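Local atomic coordinates of DNA protection during starvation protein (PDB entry 2YW6), a protein that probably oxidises iron(II) with hydrogen peroxide and stores the iron as a mineral inside a hollow dodecamer, protecting DNA from hydroxyl radicals. Residues Glu52-Gln57 / Glu146-Phe151; Thr27-His32 / Gly63-Val68. All coordinates share one frame; numbering follows the deposited sequence.

Contact 1: Glu52-Gln57 / Glu146-Phe151; sequences EMIDPQ and EKFQWF
In the four-helix bundle of this ferritin-like subunit, Phe-148 of helix 132-155 reaches across to Met-53 and Gln-57 of the antiparallel helix 47-75. The short segments run at 168° to one another with their axes 11.1 Å apart, so the gap is bridged by side chains. Phe-148 is the centre of the contact: CG lies anti to the backbone N, which sends the ring straight out toward the facing helix. Gln-57 lies over one face. Its CG stands 3.5 Å from the centroid of the Phe-148 ring, 12° off the normal, a CH-pi contact over the middle of the ring. A bend at chi2 then turns the amide back along the same face, where it stacks nearly flat, 8° from the ring plane, with CD 3.4 Å from Phe-148 CG. The NE2 end of this buried amide is hydrogen-bonded to the hydroxyl of Tyr-113, which fixes the amide's rotation over the ring. Met-53 approaches from the opposite side of the ring plane. Its SD is 5.0 Å from the Phe-148 centroid in an oblique Met-aromatic contact, while CG meets the ring at CE1 (3.7 Å). The same sulfur rests against CB of Phe-151 at 3.5 Å, so one methionine bridges residues three positions apart on the facing helix. The backbone O of Met-53 lies at the edge of the Phe-148 ring; helix 47-75 is kinked a turn on, at Pro-56. Beyond the pair, Tyr-113 of helix 102-127 also meets the Phe-148 ring. Ile-54, which only grazes the phenyl rim, turns to Val-38 and His-39 of helix 12-41, and Ile-48 of a neighbouring subunit packs on Met-53.

Contact 2: Thr27-His32 / Gly63-Val68; sequences TYNDLH and GYADEV
Tyr-28 lays its ring against Tyr-64, Ala-65 and Val-68, which line one side of the facing helix. The CE1 corner does most of the touching: Val-68 CG2 meets it at the ring edge, 3.4 Å away, and Tyr-64 CB lies obliquely 3.5 Å from the same Tyr-28 CE1. With CG anti to the carbonyl carbon (chi1 -72°), the Tyr-28 ring passes across the facing helix, its CD1-CE1 side toward Tyr-64 and Val-68. The two tyrosine rings are inclined at 47°, centroids 5.9 Å apart, neither stacked nor edge-to-face. Beside them, the small side chain of Ala-65 allows a close approach: its CB is 4.2 Å from Tyr-28 CB and 3.5 Å from Asn-29 OD1, and the segment axes come to 9.1 Å. What holds the aromatic groups in place lies one shell out, on His-141 of helix 132-155. The buried hydroxyl of Tyr-28 is hydrogen-bonded to His-141 ND1 and to Gln-24 NE2, and Glu-67 OE1 takes up the other imidazole nitrogen, NE2. The imidazole, bonded at both nitrogens, also stacks on the Tyr-64 ring, so both tyrosines are tied to a third helix. Asp-66, probably an iron ligand, starts out from the helix away from the 27-32 segment and forms a salt bridge with Lys-36 of a neighbouring subunit. Such antiparallel pairing, at 164°, of the first two long helices belongs to the ferritin-like four-helix bundle, here backing the probable intersubunit ferroxidase site of the Dps family.

Contacts 1 and 2 share helix 47-75, which offers Met-53 and Gln-57 to helix 132-155 and, further along, Tyr-64, Ala-65 and Val-68 to helix 12-41. Their centres are 15 Å apart and their nearest atoms about 5 Å, so they do not touch directly. Leu-145 links them, packing on both Gln-57 and Tyr-28; Tyr-113 likewise reaches Gln-57 in contact 1 and Leu-31 in the segment 27-32. Contact 2 lies nearer the iron ligands inferred by similarity: it includes Asp-66, and the side chain of Val-68 is about 8 Å from that of Glu-70. Contact 1 lies away from these ligands in its own chain, though Phe-151 packs on Glu-70 of a neighbouring subunit.

Contact 1: Glu52-Gln57 / Glu146-Phe151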
ATOM      1  N   GLU B  52      -1.372  16.709  17.006  1.00 48.42           N
ATOM      2  CA  GLU B  52      -2.128  16.209  15.872  1.00 49.67           C
ATOM      3  C   GLU B  52      -2.338  17.283  14.819  1.00 48.70           C
ATOM      4  O   GLU B  52      -2.200  17.035  13.629  1.00 47.87           O
ATOM      5  CB  GLU B  52      -3.503  15.729  16.333  1.00 53.92           C
ATOM      6  CG  GLU B  52      -3.841  14.326  15.904  1.00 61.80           C
ATOM      7  CD  GLU B  52      -3.532  13.331  16.988  1.00 65.30           C
ATOM      8  OE1 GLU B  52      -4.306  13.276  17.969  1.00 66.53           O
ATOM      9  OE2 GLU B  52      -2.511  12.618  16.870  1.00 66.44           O
ATOM     10  N   MET B  53      -2.693  18.476  15.271  1.00 46.99           N
ATOM     11  CA  MET B  53      -2.959  19.589  14.373  1.00 44.81           C
ATOM     12  C   MET B  53      -1.696  20.178  13.726  1.00 41.18           C
ATOM     13  O   MET B  53      -1.698  20.513  12.539  1.00 40.32           O
ATOM     14  CB  MET B  53      -3.733  20.668  15.136  1.00 46.43           C
ATOM     15  CG  MET B  53      -4.056  21.914  14.339  1.00 50.50           C
ATOM     16  SD  MET B  53      -4.860  23.148  15.372  1.00 53.16           S
ATOM     17  CE  MET B  53      -3.481  23.930  16.163  1.00 52.50           C
ATOM     18  N   ILE B  54      -0.624  20.288  14.507  1.00 36.75           N
ATOM     19  CA  ILE B  54       0.641  20.843  14.024  1.00 36.39           C
ATOM     20  C   ILE B  54       1.381  19.983  13.006  1.00 36.78           C
ATOM     21  O   ILE B  54       1.848  20.495  11.986  1.00 36.46           O
ATOM     22  CB  ILE B  54       1.600  21.109  15.196  1.00 28.68           C
ATOM     23  CG1 ILE B  54       1.116  22.316  15.992  1.00 24.29           C
ATOM     24  CG2 ILE B  54       3.017  21.374  14.690  1.00 22.31           C
ATOM     25  CD1 ILE B  54       1.785  22.387  17.343  1.00 19.10           C
ATOM     26  N   ASP B  55       1.502  18.691  13.293  1.00 38.55           N
ATOM     27  CA  ASP B  55       2.212  17.770  12.405  1.00 41.14           C
ATOM     28  C   ASP B  55       1.951  17.976  10.901  1.00 38.61           C
ATOM     29  O   ASP B  55       2.885  18.233  10.127  1.00 37.03           O
ATOM     30  CB  ASP B  55       1.907  16.322  12.811  1.00 46.37           C
ATOM     31  CG  ASP B  55       2.641  15.908  14.077  1.00 52.95           C
ATOM     32  OD1 ASP B  55       2.272  14.875  14.677  1.00 53.65           O
ATOM     33  OD2 ASP B  55       3.599  16.618  14.464  1.00 55.52           O
ATOM     34  N   PRO B  56       0.686  17.862  10.466  1.00 32.12           N
ATOM     35  CA  PRO B  56       0.421  18.056   9.040  1.00 32.07           C
ATOM     36  C   PRO B  56       0.797  19.459   8.550  1.00 31.14           C
ATOM     37  O   PRO B  56       1.300  19.602   7.434  1.00 30.10           O
ATOM     38  CB  PRO B  56      -1.072  17.741   8.916  1.00 28.05           C
ATOM     39  CG  PRO B  56      -1.602  18.086  10.275  1.00 28.91           C
ATOM     40  CD  PRO B  56      -0.548  17.528  11.192  1.00 28.49           C
ATOM     41  N   GLN B  57       0.587  20.484   9.378  1.00 30.36           N
ATOM     42  CA  GLN B  57       0.929  21.853   8.974  1.00 29.78           C
ATOM     43  C   GLN B  57       2.442  21.993   8.762  1.00 27.81           C
ATOM     44  O   GLN B  57       2.888  22.697   7.847  1.00 28.30           O
ATOM     45  CB  GLN B  57       0.458  22.868  10.029  1.00 30.27           C
ATOM     46  CG  GLN B  57       0.709  24.330   9.650  1.00 28.95           C
ATOM     47  CD  GLN B  57      -0.228  24.827   8.547  1.00 29.55           C
ATOM     48  OE1 GLN B  57      -0.899  24.041   7.879  1.00 30.74           O
ATOM     49  NE2 GLN B  57      -0.268  26.132   8.352  1.00 27.24           N
ATOM     50  N   GLU B 146      -4.621  29.921   6.076  1.00 35.13           N
ATOM     51  CA  GLU B 146      -5.802  30.477   6.724  1.00 36.87           C
ATOM     52  C   GLU B 146      -6.659  29.431   7.422  1.00 36.98           C
ATOM     53  O   GLU B 146      -7.205  29.687   8.494  1.00 37.31           O
ATOM     54  CB  GLU B 146      -6.631  31.243   5.703  1.00 37.12           C
ATOM     55  CG  GLU B 146      -6.075  32.618   5.431  1.00 40.77           C
ATOM     56  CD  GLU B 146      -6.664  33.249   4.200  1.00 41.13           C
ATOM     57  OE1 GLU B 146      -7.858  32.995   3.925  1.00 41.43           O
ATOM     58  OE2 GLU B 146      -5.933  34.006   3.522  1.00 39.46           O
ATOM     59  N   LYS B 147      -6.786  28.257   6.814  1.00 38.14           N
ATOM     60  CA  LYS B 147      -7.558  27.195   7.432  1.00 38.19           C
ATOM     61  C   LYS B 147      -6.887  26.819   8.753  1.00 37.36           C
ATOM     62  O   LYS B 147      -7.546  26.656   9.776  1.00 40.91           O
ATOM     63  CB  LYS B 147      -7.624  25.960   6.529  1.00 36.85           C
ATOM     64  CG  LYS B 147      -8.379  24.812   7.188  1.00 35.26           C
ATOM     65  CD  LYS B 147      -7.916  23.441   6.719  1.00 35.95           C
ATOM     66  CE  LYS B 147      -8.589  23.041   5.426  1.00 35.68           C
ATOM     67  NZ  LYS B 147      -8.441  21.580   5.157  1.00 36.98           N
ATOM     68  N   PHE B 148      -5.570  26.685   8.732  1.00 34.74           N
ATOM     69  CA  PHE B 148      -4.841  26.325   9.936  1.00 34.53           C
ATOM     70  C   PHE B 148      -5.065  27.314  11.082  1.00 34.98           C
ATOM     71  O   PHE B 148      -5.254  26.905  12.233  1.00 33.63           O
ATOM     72  CB  PHE B 148      -3.341  26.225   9.653  1.00 31.10           C
ATOM     73  CG  PHE B 148      -2.551  25.708  10.815  1.00 27.91           C
ATOM     74  CD1 PHE B 148      -2.512  24.344  11.094  1.00 25.81           C
ATOM     75  CD2 PHE B 148      -1.884  26.588  11.661  1.00 25.67           C
ATOM     76  CE1 PHE B 148      -1.816  23.865  12.198  1.00 25.54           C
ATOM     77  CE2 PHE B 148      -1.185  26.125  12.770  1.00 27.10           C
ATOM     78  CZ  PHE B 148      -1.150  24.762  13.044  1.00 26.95           C
ATOM     79  N   GLN B 149      -5.022  28.609  10.763  1.00 36.32           N
ATOM     80  CA  GLN B 149      -5.211  29.656  11.762  1.00 37.94           C
ATOM     81  C   GLN B 149      -6.578  29.481  12.394  1.00 40.50           C
ATOM     82  O   GLN B 149      -6.760  29.714  13.586  1.00 38.00           O
ATOM     83  CB  GLN B 149      -5.120  31.048  11.133  1.00 38.71           C
ATOM     84  CG  GLN B 149      -4.974  32.162  12.163  1.00 44.26           C
ATOM     85  CD  GLN B 149      -5.292  33.544  11.608  1.00 46.11           C
ATOM     86  OE1 GLN B 149      -4.791  34.558  12.107  1.00 46.71           O
ATOM     87  NE2 GLN B 149      -6.141  33.591  10.588  1.00 44.89           N
ATOM     88  N   TRP B 150      -7.548  29.077  11.589  1.00 42.22           N
ATOM     89  CA  TRP B 150      -8.879  28.870  12.125  1.00 42.51           C
ATOM     90  C   TRP B 150      -8.899  27.730  13.143  1.00 41.73           C
ATOM     91  O   TRP B 150      -9.558  27.840  14.181  1.00 38.07           O
ATOM     92  CB  TRP B 150      -9.890  28.581  11.020  1.00 48.79           C
ATOM     93  CG  TRP B 150     -11.197  28.210  11.613  1.00 59.04           C
ATOM     94  CD1 TRP B 150     -11.927  28.944  12.500  1.00 61.77           C
ATOM     95  CD2 TRP B 150     -11.887  26.969  11.444  1.00 62.82           C
ATOM     96  NE1 TRP B 150     -13.028  28.232  12.905  1.00 65.84           N
ATOM     97  CE2 TRP B 150     -13.031  27.018  12.276  1.00 65.33           C
ATOM     98  CE3 TRP B 150     -11.655  25.820  10.682  1.00 65.01           C
ATOM     99  CZ2 TRP B 150     -13.936  25.956  12.362  1.00 67.04           C
ATOM    100  CZ3 TRP B 150     -12.559  24.760  10.768  1.00 66.75           C
ATOM    101  CH2 TRP B 150     -13.686  24.837  11.603  1.00 66.60           C
ATOM    102  N   PHE B 151      -8.197  26.637  12.859  1.00 39.66           N
ATOM    103  CA  PHE B 151      -8.171  25.524  13.808  1.00 39.80           C
ATOM    104  C   PHE B 151      -7.559  26.020  15.100  1.00 37.51           C
ATOM    105  O   PHE B 151      -7.981  25.637  16.186  1.00 36.60           O
ATOM    106  CB  PHE B 151      -7.354  24.340  13.279  1.00 44.58           C
ATOM    107  CG  PHE B 151      -8.031  23.577  12.179  1.00 52.19           C
ATOM    108  CD1 PHE B 151      -9.414  23.615  12.031  1.00 54.19           C
ATOM    109  CD2 PHE B 151      -7.288  22.797  11.302  1.00 56.46           C
ATOM    110  CE1 PHE B 151     -10.049  22.892  11.023  1.00 56.09           C
ATOM    111  CE2 PHE B 151      -7.918  22.065  10.288  1.00 58.17           C
ATOM    112  CZ  PHE B 151      -9.305  22.118  10.151  1.00 56.69           C
TER

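Contact 2: Thr27-His32 / Gly63-Val68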
ATOM      1  N   THR B  27       9.864  33.342   5.713  1.00 33.61           N
ATOM      2  CA  THR B  27       8.710  33.266   6.608  1.00 33.28           C
ATOM      3  C   THR B  27       8.295  31.816   6.817  1.00 33.20           C
ATOM      4  O   THR B  27       7.935  31.422   7.930  1.00 33.34           O
ATOM      5  CB  THR B  27       7.500  34.034   6.049  1.00 34.37           C
ATOM      6  OG1 THR B  27       7.752  35.438   6.134  1.00 35.06           O
ATOM      7  CG2 THR B  27       6.234  33.693   6.835  1.00 33.59           C
ATOM      8  N   TYR B  28       8.328  31.030   5.740  1.00 34.62           N
ATOM      9  CA  TYR B  28       7.974  29.620   5.818  1.00 35.77           C
ATOM     10  C   TYR B  28       8.988  28.868   6.666  1.00 36.54           C
ATOM     11  O   TYR B  28       8.615  28.113   7.562  1.00 40.78           O
ATOM     12  CB  TYR B  28       7.916  28.998   4.423  1.00 34.35           C
ATOM     13  CG  TYR B  28       6.722  29.421   3.585  1.00 30.88           C
ATOM     14  CD1 TYR B  28       6.677  29.154   2.209  1.00 27.98           C
ATOM     15  CD2 TYR B  28       5.610  30.038   4.172  1.00 29.41           C
ATOM     16  CE1 TYR B  28       5.555  29.498   1.443  1.00 29.18           C
ATOM     17  CE2 TYR B  28       4.489  30.385   3.419  1.00 28.56           C
ATOM     18  CZ  TYR B  28       4.463  30.110   2.055  1.00 28.54           C
ATOM     19  OH  TYR B  28       3.360  30.461   1.313  1.00 26.05           O
ATOM     20  N   ASN B  29      10.273  29.076   6.393  1.00 36.09           N
ATOM     21  CA  ASN B  29      11.302  28.390   7.164  1.00 36.12           C
ATOM     22  C   ASN B  29      11.140  28.715   8.645  1.00 36.70           C
ATOM     23  O   ASN B  29      11.123  27.811   9.500  1.00 33.15           O
ATOM     24  CB  ASN B  29      12.701  28.804   6.704  1.00 37.26           C
ATOM     25  CG  ASN B  29      13.044  28.264   5.330  1.00 37.56           C
ATOM     26  OD1 ASN B  29      12.446  27.302   4.867  1.00 39.99           O
ATOM     27  ND2 ASN B  29      14.027  28.874   4.679  1.00 39.31           N
ATOM     28  N   ASP B  30      11.017  30.006   8.942  1.00 36.29           N
ATOM     29  CA  ASP B  30      10.849  30.454  10.316  1.00 35.12           C
ATOM     30  C   ASP B  30       9.570  29.834  10.865  1.00 33.86           C
ATOM     31  O   ASP B  30       9.498  29.450  12.037  1.00 34.94           O
ATOM     32  CB  ASP B  30      10.759  31.981  10.359  1.00 37.92           C
ATOM     33  CG  ASP B  30      10.871  32.541  11.774  1.00 43.14           C
ATOM     34  OD1 ASP B  30      11.069  31.751  12.723  1.00 43.14           O
ATOM     35  OD2 ASP B  30      10.763  33.776  11.938  1.00 44.53           O
ATOM     36  N   LEU B  31       8.573  29.699   9.993  1.00 32.43           N
ATOM     37  CA  LEU B  31       7.290  29.138  10.387  1.00 30.92           C
ATOM     38  C   LEU B  31       7.317  27.678  10.763  1.00 31.47           C
ATOM     39  O   LEU B  31       6.788  27.309  11.818  1.00 32.31           O
ATOM     40  CB  LEU B  31       6.247  29.347   9.296  1.00 25.96           C
ATOM     41  CG  LEU B  31       4.805  28.969   9.674  1.00 24.01           C
ATOM     42  CD1 LEU B  31       4.435  29.463  11.072  1.00 19.42           C
ATOM     43  CD2 LEU B  31       3.869  29.564   8.634  1.00 21.43           C
ATOM     44  N   HIS B  32       7.924  26.829   9.936  1.00 33.53           N
ATOM     45  CA  HIS B  32       7.928  25.423  10.304  1.00 36.75           C
ATOM     46  C   HIS B  32       8.877  25.150  11.473  1.00 36.88           C
ATOM     47  O   HIS B  32       8.678  24.201  12.222  1.00 38.71           O
ATOM     48  CB  HIS B  32       8.174  24.504   9.079  1.00 39.65           C
ATOM     49  CG  HIS B  32       9.546  24.581   8.483  1.00 41.30           C
ATOM     50  ND1 HIS B  32      10.671  24.105   9.126  1.00 41.11           N
ATOM     51  CD2 HIS B  32       9.962  24.998   7.262  1.00 40.13           C
ATOM     52  CE1 HIS B  32      11.715  24.224   8.328  1.00 41.54           C
ATOM     53  NE2 HIS B  32      11.311  24.763   7.187  1.00 39.97           N
ATOM     54  N   GLY B  63       6.937  21.884   2.699  1.00 32.11           N
ATOM     55  CA  GLY B  63       6.785  21.647   1.275  1.00 30.58           C
ATOM     56  C   GLY B  63       6.603  22.957   0.551  1.00 29.77           C
ATOM     57  O   GLY B  63       7.044  23.106  -0.580  1.00 27.03           O
ATOM     58  N   TYR B  64       5.945  23.912   1.196  1.00 31.21           N
ATOM     59  CA  TYR B  64       5.750  25.209   0.560  1.00 33.70           C
ATOM     60  C   TYR B  64       7.106  25.913   0.427  1.00 34.00           C
ATOM     61  O   TYR B  64       7.316  26.694  -0.504  1.00 33.64           O
ATOM     62  CB  TYR B  64       4.786  26.095   1.371  1.00 34.88           C
ATOM     63  CG  TYR B  64       3.345  25.622   1.423  1.00 36.22           C
ATOM     64  CD1 TYR B  64       2.860  24.656   0.537  1.00 36.12           C
ATOM     65  CD2 TYR B  64       2.444  26.201   2.317  1.00 35.64           C
ATOM     66  CE1 TYR B  64       1.519  24.280   0.544  1.00 34.58           C
ATOM     67  CE2 TYR B  64       1.110  25.839   2.331  1.00 36.67           C
ATOM     68  CZ  TYR B  64       0.645  24.883   1.442  1.00 37.84           C
ATOM     69  OH  TYR B  64      -0.698  24.540   1.454  1.00 37.10           O
ATOM     70  N   ALA B  65       8.016  25.638   1.362  1.00 33.86           N
ATOM     71  CA  ALA B  65       9.339  26.243   1.321  1.00 35.19           C
ATOM     72  C   ALA B  65      10.068  25.715   0.089  1.00 37.13           C
ATOM     73  O   ALA B  65      10.759  26.470  -0.614  1.00 36.50           O
ATOM     74  CB  ALA B  65      10.121  25.905   2.582  1.00 35.32           C
ATOM     75  N   ASP B  66       9.907  24.421  -0.177  1.00 37.06           N
ATOM     76  CA  ASP B  66      10.548  23.822  -1.340  1.00 36.94           C
ATOM     77  C   ASP B  66      10.021  24.454  -2.617  1.00 35.47           C
ATOM     78  O   ASP B  66      10.804  24.843  -3.480  1.00 31.80           O
ATOM     79  CB  ASP B  66      10.325  22.314  -1.363  1.00 39.95           C
ATOM     80  CG  ASP B  66      11.228  21.591  -0.402  1.00 46.42           C
ATOM     81  OD1 ASP B  66      11.179  20.343  -0.339  1.00 52.15           O
ATOM     82  OD2 ASP B  66      11.996  22.275   0.300  1.00 51.03           O
ATOM     83  N   GLU B  67       8.693  24.548  -2.725  1.00 35.13           N
ATOM     84  CA  GLU B  67       8.017  25.150  -3.883  1.00 32.96           C
ATOM     85  C   GLU B  67       8.510  26.585  -4.090  1.00 31.18           C
ATOM     86  O   GLU B  67       9.062  26.923  -5.136  1.00 31.26           O
ATOM     87  CB  GLU B  67       6.496  25.139  -3.659  1.00 32.79           C
ATOM     88  CG  GLU B  67       5.844  23.800  -3.979  1.00 38.64           C
ATOM     89  CD  GLU B  67       4.529  23.540  -3.244  1.00 38.45           C
ATOM     90  OE1 GLU B  67       3.697  24.461  -3.098  1.00 38.36           O
ATOM     91  OE2 GLU B  67       4.324  22.384  -2.821  1.00 40.43           O
ATOM     92  N   VAL B  68       8.317  27.425  -3.079  1.00 30.10           N
ATOM     93  CA  VAL B  68       8.758  28.801  -3.163  1.00 29.21           C
ATOM     94  C   VAL B  68      10.239  28.884  -3.550  1.00 28.27           C
ATOM     95  O   VAL B  68      10.607  29.667  -4.426  1.00 30.11           O
ATOM     96  CB  VAL B  68       8.506  29.530  -1.827  1.00 25.71           C
ATOM     97  CG1 VAL B  68       9.145  30.890  -1.830  1.00 24.43           C
ATOM     98  CG2 VAL B  68       7.013  29.695  -1.624  1.00 28.24           C
TER